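Local coordinates for protein dUTPase (Streptococcus mutans, PDB 3H6X) that probably hydrolyses dUTP to dUMP and diphosphate, working as a trimer of jelly-roll subunits in nucleotide metabolism, at residues Y30-A35 with T50-Y55; E60-F65 with G83-D88; E39-A44 with D108-L113. All coordinates share one frame; numbering follows the deposited sequence.

Contact 1: Y30-A35 with T50-Y55; sequences YDLKVA and TGVKAY
The flat peptide group joining T50 to G51 has the A35 methyl over one face: A35 CB stands 3.5 Å from G51 N, against the peptide itself and not against a side chain. At the rim of the same peptide, G51 N is hydrogen-bonded to H98 NE2, while T50 O accepts from a water at 2.8 Å. That water also receives the backbone N-H of K33, 2.8 Å from K33 N, and so bridges the two segments. G51 adopts a positive phi of 78° and offers no side chain where A35 comes in. L32 places CG beside its own backbone N (chi1 -78°), which carries CD2 across to T50 CG2 at 3.8 Å and V52 CG2 at 4.0 Å. L32 CD2 thereby joins strands 30-33 and 52-55 inside the jelly-roll barrel, with V120 of strand 118-126 behind the leucine and L9 of strand 6-9 behind the valine. The alpha hydrogen of T50 points at K33 O, with T50 CA 3.2 Å from that oxygen. T50 OG1 is buried without a partner in the model. Cohesion between the segments therefore rests on methyl packing, a CA-H...O contact and one shared water, without direct hydrogen bonds.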
loop_
_atom_site.group_PDB
_atom_site.type_symbol
_atom_site.label_atom_id
_atom_site.label_comp_id
_atom_site.label_asym_id
_atom_site.label_seq_id
_atom_site.Cartn_x
_atom_site.Cartn_y
_atom_site.Cartn_z
ATOM N N TYR B 30 12.590 -7.260 1.963
ATOM C CA TYR B 30 13.626 -7.892 1.146
ATOM C C TYR B 30 13.680 -7.148 -0.163
ATOM O O TYR B 30 12.658 -6.957 -0.810
ATOM C CB TYR B 30 13.264 -9.365 0.882
ATOM C CG TYR B 30 13.419 -10.194 2.131
ATOM C CD1 TYR B 30 12.387 -10.287 3.056
ATOM C CD2 TYR B 30 14.622 -10.847 2.410
ATOM C CE1 TYR B 30 12.547 -11.010 4.227
ATOM C CE2 TYR B 30 14.789 -11.574 3.577
ATOM C CZ TYR B 30 13.747 -11.646 4.477
ATOM O OH TYR B 30 13.894 -12.359 5.636
ATOM N N ASP B 31 14.872 -6.711 -0.561
ATOM C CA ASP B 31 14.962 -5.849 -1.744
ATOM C C ASP B 31 15.056 -6.675 -3.022
ATOM O O ASP B 31 16.065 -7.332 -3.266
ATOM C CB ASP B 31 16.157 -4.899 -1.614
ATOM C CG ASP B 31 15.992 -3.913 -0.455
ATOM O OD1 ASP B 31 14.897 -3.322 -0.328
ATOM O OD2 ASP B 31 16.960 -3.715 0.303
ATOM N N LEU B 32 13.998 -6.628 -3.829
ATOM C CA LEU B 32 13.982 -7.297 -5.125
ATOM C C LEU B 32 14.668 -6.414 -6.166
ATOM O O LEU B 32 14.634 -5.183 -6.084
ATOM C CB LEU B 32 12.539 -7.632 -5.555
ATOM C CG LEU B 32 11.904 -8.857 -4.887
ATOM C CD1 LEU B 32 11.457 -8.551 -3.466
ATOM C CD2 LEU B 32 10.706 -9.320 -5.712
ATOM N N LYS B 33 15.306 -7.054 -7.140
ATOM C CA LYS B 33 16.141 -6.337 -8.099
ATOM C C LYS B 33 15.640 -6.539 -9.522
ATOM O O LYS B 33 14.868 -7.454 -9.788
ATOM C CB LYS B 33 17.582 -6.832 -7.991
ATOM C CG LYS B 33 18.275 -6.415 -6.686
ATOM C CD LYS B 33 19.628 -7.112 -6.526
ATOM C CE LYS B 33 20.371 -6.560 -5.305
ATOM N NZ LYS B 33 21.665 -7.284 -5.082
ATOM N N VAL B 34 16.081 -5.654 -10.419
ATOM C CA VAL B 34 15.749 -5.715 -11.831
ATOM C C VAL B 34 16.540 -6.829 -12.491
ATOM O O VAL B 34 17.751 -6.845 -12.395
ATOM C CB VAL B 34 16.072 -4.349 -12.489
ATOM C CG1 VAL B 34 15.855 -4.417 -13.991
ATOM C CG2 VAL B 34 15.189 -3.254 -11.857
ATOM N N ALA B 35 15.860 -7.770 -13.154
ATOM C CA ALA B 35 16.535 -8.994 -13.619
ATOM C C ALA B 35 17.334 -8.762 -14.900
ATOM O O ALA B 35 18.338 -9.419 -15.167
ATOM C CB ALA B 35 15.527 -10.097 -13.846
ATOM N N THR B 50 11.909 -9.450 -12.168
ATOM C CA THR B 50 12.621 -9.450 -10.934
ATOM C C THR B 50 13.487 -10.736 -10.868
ATOM O O THR B 50 14.426 -10.850 -10.077
ATOM C CB THR B 50 11.461 -9.396 -9.953
ATOM O OG1 THR B 50 11.365 -8.139 -9.271
ATOM C CG2 THR B 50 11.255 -10.611 -9.202
ATOM N N GLY B 51 13.185 -11.694 -11.744
ATOM C CA GLY B 51 13.965 -12.927 -11.819
ATOM C C GLY B 51 13.689 -13.963 -10.739
ATOM O O GLY B 51 14.252 -15.067 -10.774
ATOM N N VAL B 52 12.790 -13.641 -9.808
ATOM C CA VAL B 52 12.523 -14.552 -8.692
ATOM C C VAL B 52 11.051 -14.919 -8.506
ATOM O O VAL B 52 10.158 -14.234 -8.997
ATOM C CB VAL B 52 13.070 -13.987 -7.354
ATOM C CG1 VAL B 52 14.597 -13.815 -7.419
ATOM C CG2 VAL B 52 12.373 -12.682 -6.972
ATOM N N LYS B 53 10.830 -16.044 -7.829
ATOM C CA LYS B 53 9.501 -16.461 -7.391
ATOM C C LYS B 53 9.565 -16.625 -5.879
ATOM O O LYS B 53 10.652 -16.673 -5.308
ATOM C CB LYS B 53 9.113 -17.788 -8.051
ATOM C CG LYS B 53 10.191 -18.872 -7.911
ATOM C CD LYS B 53 9.850 -20.123 -8.753
ATOM C CE LYS B 53 10.949 -21.180 -8.615
ATOM N NZ LYS B 53 10.735 -22.338 -9.582
ATOM N N ALA B 54 8.409 -16.673 -5.221
ATOM C CA ALA B 54 8.405 -16.731 -3.754
ATOM C C ALA B 54 7.464 -17.811 -3.260
ATOM O O ALA B 54 6.355 -17.898 -3.718
ATOM C CB ALA B 54 7.993 -15.381 -3.159
ATOM N N TYR B 55 7.929 -18.614 -2.312
ATOM C CA TYR B 55 7.095 -19.634 -1.677
ATOM C C TYR B 55 6.830 -19.182 -0.247
ATOM O O TYR B 55 7.594 -18.379 0.300
ATOM C CB TYR B 55 7.796 -21.011 -1.707
ATOM C CG TYR B 55 9.121 -21.040 -0.993
ATOM C CD1 TYR B 55 9.204 -21.407 0.351
ATOM C CD2 TYR B 55 10.297 -20.703 -1.667
ATOM C CE1 TYR B 55 10.424 -21.445 1.010
ATOM C CE2 TYR B 55 11.532 -20.718 -1.016
ATOM C CZ TYR B 55 11.584 -21.092 0.319
ATOM O OH TYR B 55 12.811 -21.097 0.969
HETATM O O HOH W 1 15.189 -9.853 -7.531
#

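Contact 2: E60-F65 with G83-D88; sequences EVLYLF and GVIDGD
L62 and I85 grip each other through both backbone polar groups: L62 N donates to I85 O at 3.2 Å, and I85 N returns to L62 O at 2.9 Å, with a C=O...N angle of 168° at the L62 carbonyl. L64 and G83 repeat the exchange, L64 N reaching G83 O at 2.7 Å and G83 N reaching L64 O at 2.9 Å; here both donors use a lone pair in the carbonyl plane. Where the strands part, a water replaces the direct bond, giving to E60 O at 2.8 Å and accepting from G87 N at 2.9 Å. The alternate residues V61, Y63 and F65 make their backbone bonds to M125, V123 and Q121 of strand 118-126. Strand 60-66 is thus an inner strand of the antiparallel jelly-roll sheet, and strand 82-85 one of its two edge strands within this chain. On the face bearing L62, L64 and I85, L64 CG meets I85 CG1 at 3.9 Å. On the other, V84 CG2 (4.0 Å from Y63 CE1) and G83 O lie at the edge of the Y63 ring, while V61 CG1 lies over one ring face, offset toward the rim; V61 CG2, anti to the backbone N, turns to V84 CG1. E60 forms a salt bridge with R5 and accepts from the backbone N-H of Q57; D86 OD1 takes the A28 amide of the third subunit, whose F65 ring also meets Y63.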
loop_
_atom_site.group_PDB
_atom_site.type_symbol
_atom_site.label_atom_id
_atom_site.label_comp_id
_atom_site.label_asym_id
_atom_site.label_seq_id
_atom_site.Cartn_x
_atom_site.Cartn_y
_atom_site.Cartn_z
ATOM N N GLU B 60 -0.156 -17.060 4.549
ATOM C CA GLU B 60 0.844 -16.000 4.375
ATOM C C GLU B 60 0.697 -15.328 3.014
ATOM O O GLU B 60 0.232 -15.947 2.055
ATOM C CB GLU B 60 2.256 -16.556 4.580
ATOM C CG GLU B 60 2.465 -17.026 6.027
ATOM C CD GLU B 60 3.817 -17.658 6.297
ATOM O OE1 GLU B 60 4.633 -17.768 5.356
ATOM O OE2 GLU B 60 4.041 -18.039 7.467
ATOM N N VAL B 61 1.084 -14.053 2.956
ATOM C CA VAL B 61 1.111 -13.292 1.717
ATOM C C VAL B 61 2.423 -12.522 1.642
ATOM O O VAL B 61 3.015 -12.183 2.668
ATOM C CB VAL B 61 -0.105 -12.329 1.644
ATOM C CG1 VAL B 61 -0.055 -11.335 2.792
ATOM C CG2 VAL B 61 -0.167 -11.630 0.293
ATOM N N LEU B 62 2.855 -12.223 0.417
ATOM C CA LEU B 62 4.030 -11.395 0.188
ATOM C C LEU B 62 3.550 -10.102 -0.450
ATOM O O LEU B 62 2.919 -10.136 -1.508
ATOM C CB LEU B 62 4.995 -12.092 -0.782
ATOM C CG LEU B 62 6.176 -11.221 -1.268
ATOM C CD1 LEU B 62 7.102 -10.833 -0.139
ATOM C CD2 LEU B 62 6.958 -11.963 -2.346
ATOM N N TYR B 63 3.827 -8.967 0.179
ATOM C CA TYR B 63 3.459 -7.677 -0.397
ATOM C C TYR B 63 4.692 -7.050 -1.005
ATOM O O TYR B 63 5.782 -7.144 -0.430
ATOM C CB TYR B 63 2.972 -6.726 0.691
ATOM C CG TYR B 63 1.624 -7.077 1.258
ATOM C CD1 TYR B 63 0.546 -7.323 0.416
ATOM C CD2 TYR B 63 1.423 -7.156 2.623
ATOM C CE1 TYR B 63 -0.703 -7.652 0.934
ATOM C CE2 TYR B 63 0.180 -7.489 3.145
ATOM C CZ TYR B 63 -0.872 -7.729 2.288
ATOM O OH TYR B 63 -2.116 -8.047 2.787
ATOM N N LEU B 64 4.523 -6.418 -2.164
ATOM C CA LEU B 64 5.620 -5.661 -2.781
ATOM C C LEU B 64 5.318 -4.188 -2.637
ATOM O O LEU B 64 4.256 -3.734 -3.051
ATOM C CB LEU B 64 5.698 -5.977 -4.271
ATOM C CG LEU B 64 5.849 -7.445 -4.655
ATOM C CD1 LEU B 64 5.963 -7.559 -6.173
ATOM C CD2 LEU B 64 7.066 -8.037 -3.946
ATOM N N PHE B 65 6.239 -3.453 -2.020
ATOM C CA PHE B 65 6.086 -2.010 -1.859
ATOM C C PHE B 65 7.131 -1.278 -2.662
ATOM O O PHE B 65 8.234 -1.777 -2.903
ATOM C CB PHE B 65 6.227 -1.590 -0.382
ATOM C CG PHE B 65 5.229 -2.240 0.528
ATOM C CD1 PHE B 65 3.901 -1.839 0.526
ATOM C CD2 PHE B 65 5.622 -3.251 1.386
ATOM C CE1 PHE B 65 2.975 -2.451 1.373
ATOM C CE2 PHE B 65 4.712 -3.861 2.226
ATOM C CZ PHE B 65 3.386 -3.450 2.230
ATOM N N GLY B 83 2.008 -4.643 -4.631
ATOM C CA GLY B 83 1.887 -5.903 -5.346
ATOM C C GLY B 83 1.480 -6.959 -4.330
ATOM O O GLY B 83 2.080 -7.057 -3.252
ATOM N N VAL B 84 0.458 -7.744 -4.654
ATOM C CA VAL B 84 -0.041 -8.758 -3.722
ATOM C C VAL B 84 0.281 -10.125 -4.325
ATOM O O VAL B 84 -0.377 -10.582 -5.271
ATOM C CB VAL B 84 -1.552 -8.629 -3.474
ATOM C CG1 VAL B 84 -2.038 -9.728 -2.528
ATOM C CG2 VAL B 84 -1.879 -7.263 -2.898
ATOM N N ILE B 85 1.311 -10.758 -3.780
ATOM C CA ILE B 85 1.809 -12.013 -4.313
ATOM C C ILE B 85 1.283 -13.162 -3.454
ATOM O O ILE B 85 1.680 -13.327 -2.298
ATOM C CB ILE B 85 3.336 -12.051 -4.320
ATOM C CG1 ILE B 85 3.916 -10.832 -5.065
ATOM C CG2 ILE B 85 3.817 -13.375 -4.944
ATOM C CD1 ILE B 85 3.361 -10.678 -6.492
ATOM N N ASP B 86 0.365 -13.934 -4.035
ATOM C CA ASP B 86 -0.309 -15.024 -3.330
ATOM C C ASP B 86 0.598 -16.269 -3.258
ATOM O O ASP B 86 1.439 -16.486 -4.115
ATOM C CB ASP B 86 -1.600 -15.388 -4.056
ATOM C CG ASP B 86 -2.545 -14.206 -4.200
ATOM O OD1 ASP B 86 -2.842 -13.541 -3.193
ATOM O OD2 ASP B 86 -3.025 -13.981 -5.329
ATOM N N GLY B 87 0.366 -17.114 -2.257
ATOM C CA GLY B 87 1.198 -18.284 -2.033
ATOM C C GLY B 87 1.120 -19.297 -3.160
ATOM O O GLY B 87 2.027 -20.094 -3.346
ATOM N N ASP B 88 0.021 -19.288 -3.896
ATOM C CA ASP B 88 -0.123 -20.247 -4.986
ATOM C C ASP B 88 0.336 -19.715 -6.335
ATOM O O ASP B 88 0.166 -20.377 -7.338
ATOM C CB ASP B 88 -1.537 -20.864 -5.043
ATOM C CG ASP B 88 -2.647 -19.824 -4.956
ATOM O OD1 ASP B 88 -2.372 -18.611 -5.054
ATOM O OD2 ASP B 88 -3.816 -20.242 -4.792
HETATM O O HOH W 2 -1.343 -15.888 -0.265
#

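Contact 3: E39-A44 with D108-L113; sequences EISAGA and DQTVVL
E39 lays its aliphatic part alongside V112, the two side chains running the same way from the sheet, with E39 CG 3.7 Å from V112 CG2. In the glutamate CG stands anti to the carbonyl carbon (chi1 -80°) and the chain continues extended past it, so that its methylenes rather than its carboxylate line the valine branch. Next in the register, I40 and V111 form an antiparallel hydrogen-bonded pair. I40 N lies 2.8 Å from V111 O, nearly in line with that carbonyl, whereas V111 N approaches I40 O at 2.9 Å from 26° outside the carbonyl plane. I40 O accepts a second bond from N105 ND2, which also serves Q109 O. I40 and V111 face the body of the barrel, where I40 CD1 comes within 4.2 Å of L113 CD1 and V46, V48, M103 and L76 continue the apolar layer.

Beyond the short strands the two segments are joined by looser means. The methyl of A42 sits over a face of the D108-Q109 peptide, A42 CB being 3.5 Å from D108 C. A water spans the gap beside it, taking the N-H of A42 and lying 2.7 Å from T110 OG1. T110 turns its CG2 methyl to the I40 carbonyl. A type II turn from S41 to A44, closed by A44 N on S41 O at 3.0 Å, then sends the chain into strand 45-49, with G43 at the position of positive phi.

This two-stranded antiparallel pairing lies at the rim of the subunit, and no other chain of the trimer touches it. Its chemistry is divided accordingly: I40, V111 and L113 supply an apolar inner face, E39, A42, T110 and the water make up the exposed side, and backbone bonds and the N105 amide satisfy the polar atoms between.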
loop_
_atom_site.group_PDB
_atom_site.type_symbol
_atom_site.label_atom_id
_atom_site.label_comp_id
_atom_site.label_asym_id
_atom_site.label_seq_id
_atom_site.Cartn_x
_atom_site.Cartn_y
_atom_site.Cartn_z
ATOM N N GLU B 39 13.863 -0.663 -20.173
ATOM C CA GLU B 39 13.559 0.734 -20.489
ATOM C C GLU B 39 12.079 1.036 -20.272
ATOM O O GLU B 39 11.204 0.230 -20.615
ATOM C CB GLU B 39 13.877 1.019 -21.957
ATOM C CG GLU B 39 15.336 1.263 -22.252
ATOM C CD GLU B 39 15.555 1.562 -23.725
ATOM O OE1 GLU B 39 15.125 0.738 -24.563
ATOM O OE2 GLU B 39 16.131 2.622 -24.045
ATOM N N ILE B 40 11.801 2.217 -19.726
ATOM C CA ILE B 40 10.423 2.654 -19.552
ATOM C C ILE B 40 10.246 4.029 -20.184
ATOM O O ILE B 40 10.805 5.018 -19.700
ATOM C CB ILE B 40 10.009 2.704 -18.065
ATOM C CG1 ILE B 40 10.372 1.374 -17.379
ATOM C CG2 ILE B 40 8.530 2.973 -17.957
ATOM C CD1 ILE B 40 9.993 1.304 -15.920
ATOM N N SER B 41 9.492 4.071 -21.279
ATOM C CA SER B 41 9.231 5.320 -21.988
ATOM C C SER B 41 8.492 6.343 -21.130
ATOM O O SER B 41 7.824 6.012 -20.159
ATOM C CB SER B 41 8.432 5.054 -23.271
ATOM O OG SER B 41 9.136 4.150 -24.100
ATOM N N ALA B 42 8.610 7.609 -21.505
ATOM C CA ALA B 42 7.876 8.671 -20.832
ATOM C C ALA B 42 6.396 8.347 -20.704
ATOM O O ALA B 42 5.726 8.041 -21.699
ATOM C CB ALA B 42 8.063 10.001 -21.591
ATOM N N GLY B 43 5.891 8.404 -19.469
ATOM C CA GLY B 43 4.486 8.145 -19.206
ATOM C C GLY B 43 4.010 6.701 -19.314
ATOM O O GLY B 43 2.822 6.424 -19.086
ATOM N N ALA B 44 4.914 5.784 -19.644
ATOM C CA ALA B 44 4.531 4.383 -19.893
ATOM C C ALA B 44 4.490 3.533 -18.624
ATOM O O ALA B 44 5.171 3.828 -17.635
ATOM C CB ALA B 44 5.468 3.754 -20.890
ATOM N N ASP B 108 9.102 12.978 -18.348
ATOM C CA ASP B 108 9.001 13.154 -19.794
ATOM C C ASP B 108 10.208 12.625 -20.563
ATOM O O ASP B 108 10.343 12.897 -21.759
ATOM C CB ASP B 108 8.736 14.630 -20.153
ATOM C CG ASP B 108 9.872 15.545 -19.743
ATOM O OD1 ASP B 108 10.939 15.039 -19.328
ATOM O OD2 ASP B 108 9.708 16.786 -19.833
ATOM N N GLN B 109 11.077 11.872 -19.884
ATOM C CA GLN B 109 12.235 11.247 -20.530
ATOM C C GLN B 109 12.248 9.761 -20.222
ATOM O O GLN B 109 11.856 9.355 -19.128
ATOM C CB GLN B 109 13.529 11.834 -20.001
ATOM C CG GLN B 109 13.628 13.334 -20.110
ATOM C CD GLN B 109 14.319 13.781 -21.388
ATOM O OE1 GLN B 109 15.272 13.155 -21.849
ATOM N NE2 GLN B 109 13.853 14.883 -21.955
ATOM N N THR B 110 12.728 8.964 -21.166
ATOM C CA THR B 110 12.854 7.526 -20.943
ATOM C C THR B 110 13.737 7.267 -19.733
ATOM O O THR B 110 14.778 7.913 -19.566
ATOM C CB THR B 110 13.433 6.831 -22.186
ATOM O OG1 THR B 110 12.465 6.915 -23.235
ATOM C CG2 THR B 110 13.744 5.364 -21.902
ATOM N N VAL B 111 13.302 6.348 -18.869
ATOM C CA VAL B 111 14.106 5.934 -17.719
ATOM C C VAL B 111 14.574 4.505 -17.962
ATOM O O VAL B 111 13.799 3.669 -18.413
ATOM C CB VAL B 111 13.304 6.014 -16.400
ATOM C CG1 VAL B 111 14.108 5.407 -15.259
ATOM C CG2 VAL B 111 12.941 7.469 -16.086
ATOM N N VAL B 112 15.849 4.252 -17.687
ATOM C CA VAL B 112 16.413 2.915 -17.841
ATOM C C VAL B 112 16.759 2.332 -16.486
ATOM O O VAL B 112 17.472 2.961 -15.701
ATOM C CB VAL B 112 17.700 2.933 -18.678
ATOM C CG1 VAL B 112 18.302 1.547 -18.741
ATOM C CG2 VAL B 112 17.397 3.441 -20.079
ATOM N N LEU B 113 16.222 1.144 -16.213
ATOM C CA LEU B 113 16.599 0.381 -15.034
ATOM C C LEU B 113 17.646 -0.636 -15.468
ATOM O O LEU B 113 17.379 -1.446 -16.361
ATOM C CB LEU B 113 15.375 -0.336 -14.465
ATOM C CG LEU B 113 14.363 0.572 -13.759
ATOM C CD1 LEU B 113 13.067 -0.182 -13.418
ATOM C CD2 LEU B 113 14.972 1.146 -12.489
HETATM O O HOH W 3 10.471 8.612 -23.651
#

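Overall arrangement
Contacts 1 and 2 are neighbours in the interior, their centres 12 Å apart. Both reach the four-stranded antiparallel sheet 30-33, 118-126, 60-66, 82-85, and they join where A54 CB packs on L62 CD2 and L32 CD2 on L64 CD2. Along the chain contact 1 closes before contact 2 opens. Contact 3 lies about 26 Å from contact 2, centre to centre, on the opposite side of the chain's centre, and encloses contact 2 within its sequence loop; it alternates with contact 1, which it meets through V34 CG2 on L113 CB. The layout runs from the trimer interface, touched by contacts 1 and 2, through the barrel core to a subunit rim made by contact 3.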